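Local coordinates for LysM domain protein (Mycobacterium smegmatis, PDB 4OIT) that binds mannose as a bacterial lectin of beta-prism II fold, forming a domain-swapped dimer, at residues E57-T60 and F64-Y67; T27-D30 and L34-Y37. One frame throughout, in Å; residues are numbered along the deposited sequence.

Contact 1 (E57-T60 and F64-Y67); sequences EVQT and FVLY. With BMA (beta-D-mannopyranose), chain I.
Tyr-67 OH gives its hydrogen to Gln-59 OE1 at 2.5 Å, in the plane of the amide, which is nearly coplanar with the phenol ring (17° apart). The same oxygen accepts hydrogen bonds from the mannose, from O4 at 2.5 Å and from O3 at longer range, while Gln-59 NE2 donates to mannose O3 at 3.0 Å and only weakly to O2. CG beside the backbone N (chi1 -60°) and an extended chain carry the amide there. NE2 also bonds to Asp-61 OD1; with the tyrosine hydroxyl on OE1, this is consistent with one amide orientation. Val-65 puts CG1 against one face of the Tyr-67 ring, near its rim, and CG2 3.8 Å from mannose C6. Glu-57 N bonds to Val-65 O (3.0 Å) and Val-65 N to Glu-57 O (3.1 Å). On the opposite, tight face of the hairpin, Val-58 CG2 meets Phe-64 CD1 at 3.7 Å, both buried against Val-84 and Leu-86 of the second subunit. Looser and partly exposed, Glu-57 brings OE2 to 3.6 Å from Tyr-67 CE2, its carboxylate turned 79° from the ring. With Asp-61 and Asn-63 binding the same sugar, the hairpin carries the QxDxNxVxY mannose site characteristic of beta-prism II lectins.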
loop_
_atom_site.group_PDB
_atom_site.type_symbol
_atom_site.label_atom_id
_atom_site.label_comp_id
_atom_site.label_asym_id
_atom_site.label_seq_id
_atom_site.Cartn_x
_atom_site.Cartn_y
_atom_site.Cartn_z
ATOM N N GLU B 57 -3.466 -7.020 -10.498
ATOM C CA GLU B 57 -3.140 -6.442 -11.799
ATOM C C GLU B 57 -2.284 -7.346 -12.681
ATOM O O GLU B 57 -1.295 -7.932 -12.234
ATOM C CB GLU B 57 -2.494 -5.058 -11.642
ATOM C CG GLU B 57 -1.101 -5.021 -11.034
ATOM C CD GLU B 57 -0.566 -3.601 -10.913
ATOM O OE1 GLU B 57 -1.379 -2.650 -10.943
ATOM O OE2 GLU B 57 0.668 -3.431 -10.788
ATOM N N VAL B 58 -2.709 -7.456 -13.937
ATOM C CA VAL B 58 -1.942 -8.109 -14.986
ATOM C C VAL B 58 -0.950 -7.063 -15.475
ATOM O O VAL B 58 -1.330 -6.122 -16.168
ATOM C CB VAL B 58 -2.848 -8.563 -16.155
ATOM C CG1 VAL B 58 -2.037 -9.301 -17.210
ATOM C CG2 VAL B 58 -3.983 -9.443 -15.654
ATOM N N GLN B 59 0.315 -7.223 -15.097
ATOM C CA GLN B 59 1.328 -6.195 -15.332
ATOM C C GLN B 59 1.906 -6.231 -16.744
ATOM O O GLN B 59 1.860 -7.254 -17.432
ATOM C CB GLN B 59 2.464 -6.337 -14.322
ATOM C CG GLN B 59 2.034 -6.195 -12.865
ATOM C CD GLN B 59 3.182 -6.312 -11.867
ATOM O OE1 GLN B 59 3.008 -6.018 -10.689
ATOM N NE2 GLN B 59 4.354 -6.742 -12.326
ATOM N N THR B 60 2.472 -5.098 -17.155
ATOM C CA THR B 60 3.133 -4.975 -18.460
ATOM C C THR B 60 4.423 -5.797 -18.544
ATOM O O THR B 60 4.886 -6.111 -19.643
ATOM C CB THR B 60 3.460 -3.506 -18.794
ATOM O OG1 THR B 60 4.141 -2.901 -17.688
ATOM C CG2 THR B 60 2.188 -2.728 -19.088
ATOM N N PHE B 64 1.211 -11.558 -13.349
ATOM C CA PHE B 64 -0.090 -11.303 -12.726
ATOM C C PHE B 64 0.087 -11.396 -11.213
ATOM O O PHE B 64 0.551 -12.411 -10.704
ATOM C CB PHE B 64 -1.137 -12.297 -13.236
ATOM C CG PHE B 64 -2.483 -12.172 -12.568
ATOM C CD1 PHE B 64 -3.095 -10.934 -12.414
ATOM C CD2 PHE B 64 -3.155 -13.303 -12.118
ATOM C CE1 PHE B 64 -4.336 -10.825 -11.808
ATOM C CE2 PHE B 64 -4.397 -13.200 -11.513
ATOM C CZ PHE B 64 -4.988 -11.960 -11.357
ATOM N N VAL B 65 -0.283 -10.329 -10.507
ATOM C CA VAL B 65 0.117 -10.138 -9.115
ATOM C C VAL B 65 -1.003 -9.552 -8.259
ATOM O O VAL B 65 -1.615 -8.553 -8.627
ATOM C CB VAL B 65 1.316 -9.172 -9.023
ATOM C CG1 VAL B 65 1.738 -8.958 -7.577
ATOM C CG2 VAL B 65 2.491 -9.683 -9.843
ATOM N N LEU B 66 -1.246 -10.174 -7.108
ATOM C CA LEU B 66 -2.126 -9.611 -6.087
ATOM C C LEU B 66 -1.301 -8.712 -5.174
ATOM O O LEU B 66 -0.314 -9.162 -4.589
ATOM C CB LEU B 66 -2.795 -10.714 -5.259
ATOM C CG LEU B 66 -4.117 -11.276 -5.789
ATOM C CD1 LEU B 66 -3.963 -11.865 -7.182
ATOM C CD2 LEU B 66 -4.660 -12.319 -4.826
ATOM N N TYR B 67 -1.705 -7.449 -5.055
ATOM C CA TYR B 67 -1.019 -6.492 -4.184
ATOM C C TYR B 67 -1.873 -6.136 -2.981
ATOM O O TYR B 67 -3.099 -6.102 -3.068
ATOM C CB TYR B 67 -0.682 -5.208 -4.941
ATOM C CG TYR B 67 0.520 -5.320 -5.842
ATOM C CD1 TYR B 67 1.808 -5.205 -5.333
ATOM C CD2 TYR B 67 0.368 -5.531 -7.204
ATOM C CE1 TYR B 67 2.914 -5.301 -6.159
ATOM C CE2 TYR B 67 1.465 -5.629 -8.037
ATOM C CZ TYR B 67 2.734 -5.513 -7.511
ATOM O OH TYR B 67 3.825 -5.610 -8.338
HETATM C C1 BMA I . 8.441 -9.266 -9.622
HETATM C C2 BMA I . 7.877 -8.094 -10.440
HETATM C C3 BMA I . 7.104 -7.213 -9.470
HETATM C C4 BMA I . 6.141 -7.997 -8.577
HETATM C C5 BMA I . 6.719 -9.248 -7.902
HETATM C C6 BMA I . 5.531 -10.161 -7.627
HETATM O O1 BMA I . 9.234 -10.280 -10.311
HETATM O O2 BMA I . 7.001 -8.576 -11.495
HETATM O O3 BMA I . 6.360 -6.216 -10.193
HETATM O O4 BMA I . 5.698 -7.130 -7.515
HETATM O O5 BMA I . 7.687 -10.012 -8.643
HETATM O O6 BMA I . 5.799 -10.973 -6.481
#

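Contact 2 (T27-D30 and L34-Y37); sequences TLQD and LVLY
Gln-29 reaches across the hairpin to Val-35 and Tyr-37. From its CB, CG sets out beside the backbone N (chi1 -54°) and passes Val-35 CG2 at 3.9 Å; the chain then runs on extended, bringing CD to 3.5 Å from the same methyl. At the tip the amide divides its work: OE1 accepts the hydrogen of Tyr-37 OH at 2.6 Å, and NE2 is held by Asp-31 OD1. The hydroxyl comes in 17° off the plane of the amide, whose own plane is turned 27° from the phenol ring, and OE1 lies at the ring's edge. Val-35 packs beneath this bridge with both methyls, CG2 under the amide and CG1 against a face of the Tyr-37 ring, offset to its rim. Behind them Thr-27 N bonds to Val-35 O and Val-35 N to Thr-27 O, both 2.8 Å and nearly straight at hydrogen. On the other face Leu-34 CD1 packs on Leu-28 CB at 4.0 Å. The spacing of Gln-29, Asp-31, Val-35 and Tyr-37 is consistent with the mannose-site signature of beta-prism II lectins. Thr-27 OG1 bonds to Ser-16, Leu-34 and Leu-36 bond through their backbones to Thr-46 and to strand 41-45, and the hairpin lies between strands 16-18 and 41-45, with Leu-28 and Leu-34 turned to the sheet of strands 53-58 and 64-68.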
loop_
_atom_site.group_PDB
_atom_site.type_symbol
_atom_site.label_atom_id
_atom_site.label_comp_id
_atom_site.label_asym_id
_atom_site.label_seq_id
_atom_site.Cartn_x
_atom_site.Cartn_y
_atom_site.Cartn_z
ATOM N N THR B 27 -13.684 -13.246 -9.067
ATOM C CA THR B 27 -13.924 -12.020 -8.302
ATOM C C THR B 27 -12.845 -11.778 -7.252
ATOM O O THR B 27 -12.576 -12.645 -6.416
ATOM C CB THR B 27 -15.288 -12.083 -7.582
ATOM O OG1 THR B 27 -16.325 -12.345 -8.537
ATOM C CG2 THR B 27 -15.594 -10.771 -6.848
ATOM N N LEU B 28 -12.230 -10.599 -7.299
ATOM C CA LEU B 28 -11.406 -10.128 -6.192
ATOM C C LEU B 28 -12.345 -9.547 -5.145
ATOM O O LEU B 28 -12.927 -8.477 -5.341
ATOM C CB LEU B 28 -10.388 -9.077 -6.646
ATOM C CG LEU B 28 -9.487 -8.482 -5.550
ATOM C CD1 LEU B 28 -8.845 -9.561 -4.690
ATOM C CD2 LEU B 28 -8.410 -7.597 -6.159
ATOM N N GLN B 29 -12.496 -10.268 -4.039
ATOM C CA GLN B 29 -13.461 -9.913 -3.002
ATOM C C GLN B 29 -12.916 -8.831 -2.069
ATOM O O GLN B 29 -11.746 -8.448 -2.152
ATOM C CB GLN B 29 -13.839 -11.155 -2.194
ATOM C CG GLN B 29 -14.339 -12.319 -3.042
ATOM C CD GLN B 29 -14.910 -13.475 -2.230
ATOM O OE1 GLN B 29 -15.801 -14.181 -2.701
ATOM N NE2 GLN B 29 -14.399 -13.683 -1.019
ATOM N N ASP B 30 -13.786 -8.348 -1.186
ATOM C CA ASP B 30 -13.421 -7.364 -0.161
ATOM C C ASP B 30 -12.501 -7.927 0.925
ATOM O O ASP B 30 -11.742 -7.176 1.540
ATOM C CB ASP B 30 -14.678 -6.779 0.499
ATOM C CG ASP B 30 -15.319 -5.671 -0.324
ATOM O OD1 ASP B 30 -14.735 -5.255 -1.351
ATOM O OD2 ASP B 30 -16.411 -5.207 0.066
ATOM N N LEU B 34 -8.981 -13.725 -4.032
ATOM C CA LEU B 34 -9.348 -13.812 -5.440
ATOM C C LEU B 34 -10.021 -15.161 -5.658
ATOM O O LEU B 34 -9.357 -16.194 -5.660
ATOM C CB LEU B 34 -8.114 -13.688 -6.337
ATOM C CG LEU B 34 -8.404 -13.778 -7.840
ATOM C CD1 LEU B 34 -9.158 -12.543 -8.317
ATOM C CD2 LEU B 34 -7.120 -13.968 -8.633
ATOM N N VAL B 35 -11.336 -15.144 -5.850
ATOM C CA VAL B 35 -12.128 -16.372 -5.881
ATOM C C VAL B 35 -12.749 -16.629 -7.254
ATOM O O VAL B 35 -13.350 -15.737 -7.854
ATOM C CB VAL B 35 -13.254 -16.333 -4.832
ATOM C CG1 VAL B 35 -13.901 -17.705 -4.696
ATOM C CG2 VAL B 35 -12.716 -15.863 -3.485
ATOM N N LEU B 36 -12.595 -17.861 -7.733
ATOM C CA LEU B 36 -13.256 -18.330 -8.946
ATOM C C LEU B 36 -14.515 -19.107 -8.566
ATOM O O LEU B 36 -14.432 -20.151 -7.918
ATOM C CB LEU B 36 -12.314 -19.227 -9.756
ATOM C CG LEU B 36 -12.882 -19.881 -11.022
ATOM C CD1 LEU B 36 -13.273 -18.834 -12.055
ATOM C CD2 LEU B 36 -11.878 -20.861 -11.607
ATOM N N TYR B 37 -15.672 -18.587 -8.970
ATOM C CA TYR B 37 -16.955 -19.243 -8.720
ATOM C C TYR B 37 -17.500 -19.899 -9.989
ATOM O O TYR B 37 -17.448 -19.318 -11.072
ATOM C CB TYR B 37 -17.975 -18.239 -8.180
ATOM C CG TYR B 37 -17.689 -17.789 -6.765
ATOM C CD1 TYR B 37 -17.943 -18.628 -5.684
ATOM C CD2 TYR B 37 -17.170 -16.523 -6.505
ATOM C CE1 TYR B 37 -17.681 -18.223 -4.384
ATOM C CE2 TYR B 37 -16.907 -16.109 -5.208
ATOM C CZ TYR B 37 -17.168 -16.960 -4.152
ATOM O OH TYR B 37 -16.909 -16.557 -2.863
#

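Contacts 1 and 2 are the same turn-end of two successive antiparallel hairpins, 53-58/64-68 and 24-28/34-38, each with one hydrogen-bonded and one non-hydrogen-bonded pair and a glutamine-tyrosine bridge over a valine. Their apolar faces meet in the core, where Phe-64 CZ lies 4.0 Å from Leu-34 CD2 and Leu-66 also packs on Leu-34. Contact 1 is the more buried: the second subunit continues its sheet beyond strand 64-68, and its polar face holds a mannose. Contact 2, partly buried, has its hairpin flanked by strands of its own chain, and its matching glutamine and tyrosine bond to each other with no sugar modelled against them.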